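Local coordinates for Hsc70 cochaperone (SGT) (Aspergillus fumigatus, PDB 3SZ7), which acts as an Hsc co-chaperone that preferentially binds tail-anchored proteins destined for the endoplasmic reticulum and directs them to the GET pathway via Get4 and Get5, at residues 13-18 with 45-50. Sequence-based numbering, arbitrary orientation.
Sequences KLKSEG and PIYLSN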
ATOM      1  N   LYS A  13      -0.767   0.973  24.309  1.00 32.98           N
ATOM      2  CA  LYS A  13      -0.160   2.256  24.638  1.00 30.58           C
ATOM      3  C   LYS A  13       0.955   2.536  23.640  1.00 37.91           C
ATOM      4  O   LYS A  13       1.050   3.629  23.082  1.00 35.62           O
ATOM      5  CB  LYS A  13       0.396   2.267  26.066  1.00 32.05           C
ATOM      6  CG  LYS A  13       0.891   3.634  26.509  1.00 57.44           C
ATOM      7  CD  LYS A  13       1.868   3.531  27.669  1.00 70.64           C
ATOM      8  CE  LYS A  13       3.140   2.808  27.246  1.00 77.55           C
ATOM      9  NZ  LYS A  13       4.173   2.814  28.319  1.00 82.92           N
ATOM     10  N   LEU A  14       1.793   1.531  23.413  1.00 33.31           N
ATOM     11  CA  LEU A  14       2.884   1.649  22.456  1.00 28.65           C
ATOM     12  C   LEU A  14       2.366   1.983  21.059  1.00 29.81           C
ATOM     13  O   LEU A  14       2.978   2.776  20.341  1.00 27.54           O
ATOM     14  CB  LEU A  14       3.714   0.365  22.434  1.00 31.93           C
ATOM     15  CG  LEU A  14       4.491   0.084  23.722  1.00 32.03           C
ATOM     16  CD1 LEU A  14       4.992  -1.355  23.755  1.00 32.60           C
ATOM     17  CD2 LEU A  14       5.643   1.067  23.876  1.00 36.64           C
ATOM     18  N   LYS A  15       1.238   1.387  20.678  1.00 26.52           N
ATOM     19  CA  LYS A  15       0.629   1.677  19.378  1.00 25.89           C
ATOM     20  C   LYS A  15       0.205   3.140  19.299  1.00 31.80           C
ATOM     21  O   LYS A  15       0.446   3.816  18.297  1.00 27.71           O
ATOM     22  CB  LYS A  15      -0.586   0.780  19.130  1.00 25.29           C
ATOM     23  CG  LYS A  15      -1.318   1.085  17.825  1.00 23.32           C
ATOM     24  CD  LYS A  15      -2.820   0.956  17.982  1.00 43.45           C
ATOM     25  CE  LYS A  15      -3.354   1.984  18.960  1.00 48.59           C
ATOM     26  NZ  LYS A  15      -4.828   1.885  19.136  1.00 54.13           N
ATOM     27  N   SER A  16      -0.432   3.622  20.360  1.00 31.10           N
ATOM     28  CA  SER A  16      -0.858   5.017  20.424  1.00 30.80           C
ATOM     29  C   SER A  16       0.333   5.967  20.371  1.00 30.72           C
ATOM     30  O   SER A  16       0.269   7.018  19.738  1.00 34.03           O
ATOM     31  CB  SER A  16      -1.689   5.269  21.688  1.00 35.98           C
ATOM     32  OG  SER A  16      -2.925   4.577  21.621  1.00 42.34           O
ATOM     33  N   GLU A  17       1.416   5.595  21.044  1.00 31.67           N
ATOM     34  CA  GLU A  17       2.634   6.394  21.016  1.00 31.85           C
ATOM     35  C   GLU A  17       3.248   6.357  19.620  1.00 29.69           C
ATOM     36  O   GLU A  17       3.836   7.338  19.163  1.00 34.19           O
ATOM     37  CB  GLU A  17       3.625   5.891  22.063  1.00 33.14           C
ATOM     38  CG  GLU A  17       3.138   6.094  23.495  1.00 39.96           C
ATOM     39  CD  GLU A  17       4.084   5.526  24.534  1.00 51.81           C
ATOM     40  OE1 GLU A  17       5.074   4.867  24.151  1.00 53.52           O
ATOM     41  OE2 GLU A  17       3.836   5.740  25.739  1.00 52.12           O
ATOM     42  N   GLY A  18       3.100   5.219  18.948  1.00 26.68           N
ATOM     43  CA  GLY A  18       3.511   5.093  17.561  1.00 27.20           C
ATOM     44  C   GLY A  18       2.682   5.982  16.650  1.00 30.93           C
ATOM     45  O   GLY A  18       3.213   6.620  15.739  1.00 28.50           O
ATOM     46  N   PRO A  45      -2.450  -7.696  13.178  1.00 20.41           N
ATOM     47  CA  PRO A  45      -2.705  -7.014  11.901  1.00 16.17           C
ATOM     48  C   PRO A  45      -2.838  -5.498  12.033  1.00 17.84           C
ATOM     49  O   PRO A  45      -2.467  -4.785  11.105  1.00 18.34           O
ATOM     50  CB  PRO A  45      -4.021  -7.631  11.425  1.00 19.19           C
ATOM     51  CG  PRO A  45      -4.665  -8.172  12.663  1.00 32.89           C
ATOM     52  CD  PRO A  45      -3.538  -8.621  13.540  1.00 24.27           C
ATOM     53  N   ILE A  46      -3.354  -5.011  13.157  1.00 16.39           N
ATOM     54  CA  ILE A  46      -3.445  -3.568  13.355  1.00 19.63           C
ATOM     55  C   ILE A  46      -2.058  -2.967  13.509  1.00 22.24           C
ATOM     56  O   ILE A  46      -1.728  -1.985  12.848  1.00 20.82           O
ATOM     57  CB  ILE A  46      -4.313  -3.198  14.574  1.00 23.40           C
ATOM     58  CG1 ILE A  46      -5.765  -3.607  14.321  1.00 28.02           C
ATOM     59  CG2 ILE A  46      -4.232  -1.705  14.838  1.00 26.02           C
ATOM     60  CD1 ILE A  46      -6.690  -3.304  15.481  1.00 37.85           C
ATOM     61  N   TYR A  47      -1.244  -3.566  14.375  1.00 20.16           N
ATOM     62  CA  TYR A  47       0.118  -3.084  14.589  1.00 21.58           C
ATOM     63  C   TYR A  47       0.951  -3.238  13.322  1.00 19.79           C
ATOM     64  O   TYR A  47       1.761  -2.369  12.994  1.00 17.93           O
ATOM     65  CB  TYR A  47       0.794  -3.831  15.740  1.00 19.14           C
ATOM     66  CG  TYR A  47       0.062  -3.773  17.060  1.00 23.77           C
ATOM     67  CD1 TYR A  47      -0.917  -2.814  17.300  1.00 25.86           C
ATOM     68  CD2 TYR A  47       0.357  -4.678  18.071  1.00 17.61           C
ATOM     69  CE1 TYR A  47      -1.585  -2.766  18.518  1.00 24.47           C
ATOM     70  CE2 TYR A  47      -0.298  -4.633  19.282  1.00 15.46           C
ATOM     71  CZ  TYR A  47      -1.268  -3.681  19.500  1.00 23.59           C
ATOM     72  OH  TYR A  47      -1.918  -3.649  20.712  1.00 24.37           O
ATOM     73  N   LEU A  48       0.755  -4.344  12.609  1.00 14.03           N
ATOM     74  CA  LEU A  48       1.461  -4.556  11.345  1.00 14.04           C
ATOM     75  C   LEU A  48       1.112  -3.503  10.307  1.00 17.63           C
ATOM     76  O   LEU A  48       1.994  -2.978   9.620  1.00 15.30           O
ATOM     77  CB  LEU A  48       1.175  -5.946  10.776  1.00 15.60           C
ATOM     78  CG  LEU A  48       1.905  -7.114  11.439  1.00 16.70           C
ATOM     79  CD1 LEU A  48       1.371  -8.426  10.900  1.00 16.13           C
ATOM     80  CD2 LEU A  48       3.400  -6.988  11.193  1.00 17.51           C
ATOM     81  N   SER A  49      -0.175  -3.200  10.178  1.00 17.69           N
ATOM     82  CA  SER A  49      -0.607  -2.262   9.149  1.00 16.14           C
ATOM     83  C   SER A  49      -0.172  -0.847   9.493  1.00 15.52           C
ATOM     84  O   SER A  49       0.124  -0.052   8.604  1.00 14.80           O
ATOM     85  CB  SER A  49      -2.113  -2.341   8.929  1.00 21.83           C
ATOM     86  OG  SER A  49      -2.472  -3.649   8.512  1.00 32.82           O
ATOM     87  N   ASN A  50      -0.113  -0.541  10.786  1.00 19.24           N
ATOM     88  CA  ASN A  50       0.454   0.728  11.224  1.00 14.46           C
ATOM     89  C   ASN A  50       1.949   0.839  10.927  1.00 20.52           C
ATOM     90  O   ASN A  50       2.405   1.863  10.435  1.00 19.26           O
ATOM     91  CB  ASN A  50       0.166   0.987  12.706  1.00 16.97           C
ATOM     92  CG  ASN A  50      -1.255   1.462  12.950  1.00 24.32           C
ATOM     93  OD1 ASN A  50      -2.049   1.594  12.018  1.00 24.45           O
ATOM     94  ND2 ASN A  50      -1.588   1.711  14.210  1.00 25.20           N
TER
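K15 and Y47 mark the closest backbone approach of helix 9-23 and helix 45-57, with their CA atoms 6.8 Å apart; the axes of segments 13-18 and 45-50 run nearly parallel, at 21°, and approach to 11.1 Å. These are the first helices of TPR 1 and TPR 2 in the TPR domain, which binds HSC family members, and they show the A to A' packing between consecutive tetratricopeptide repeats, with helix 27-40 as helix B of the first. The side chains of K15 and Y47 cross at about a right angle. With CG anti to the backbone N (chi1 177°), the aliphatic part of K15 touches both Y47 and N50, before bends at chi2 and chi3 lead NZ away from helix 45-57. K15 CB meets Y47 CE1 at 3.7 Å, approaching the ring obliquely, and K15 CG follows at 3.9 Å from the same CE1. This contact is purely van der Waals; no hydrogen bond links the two segments. The tyrosine ring reaches across toward the start of helix 9-23, where its hydroxyl is hydrogen-bonded to D12 OD1 and S11 OG, so its outer end is tied to the neighbouring repeat. Y47 also touches A37 and L38 of helix 27-40. One turn beyond, N50 touches the lysine chain with its amide nitrogen alone, ND2 lying 3.7 Å from K15 CG.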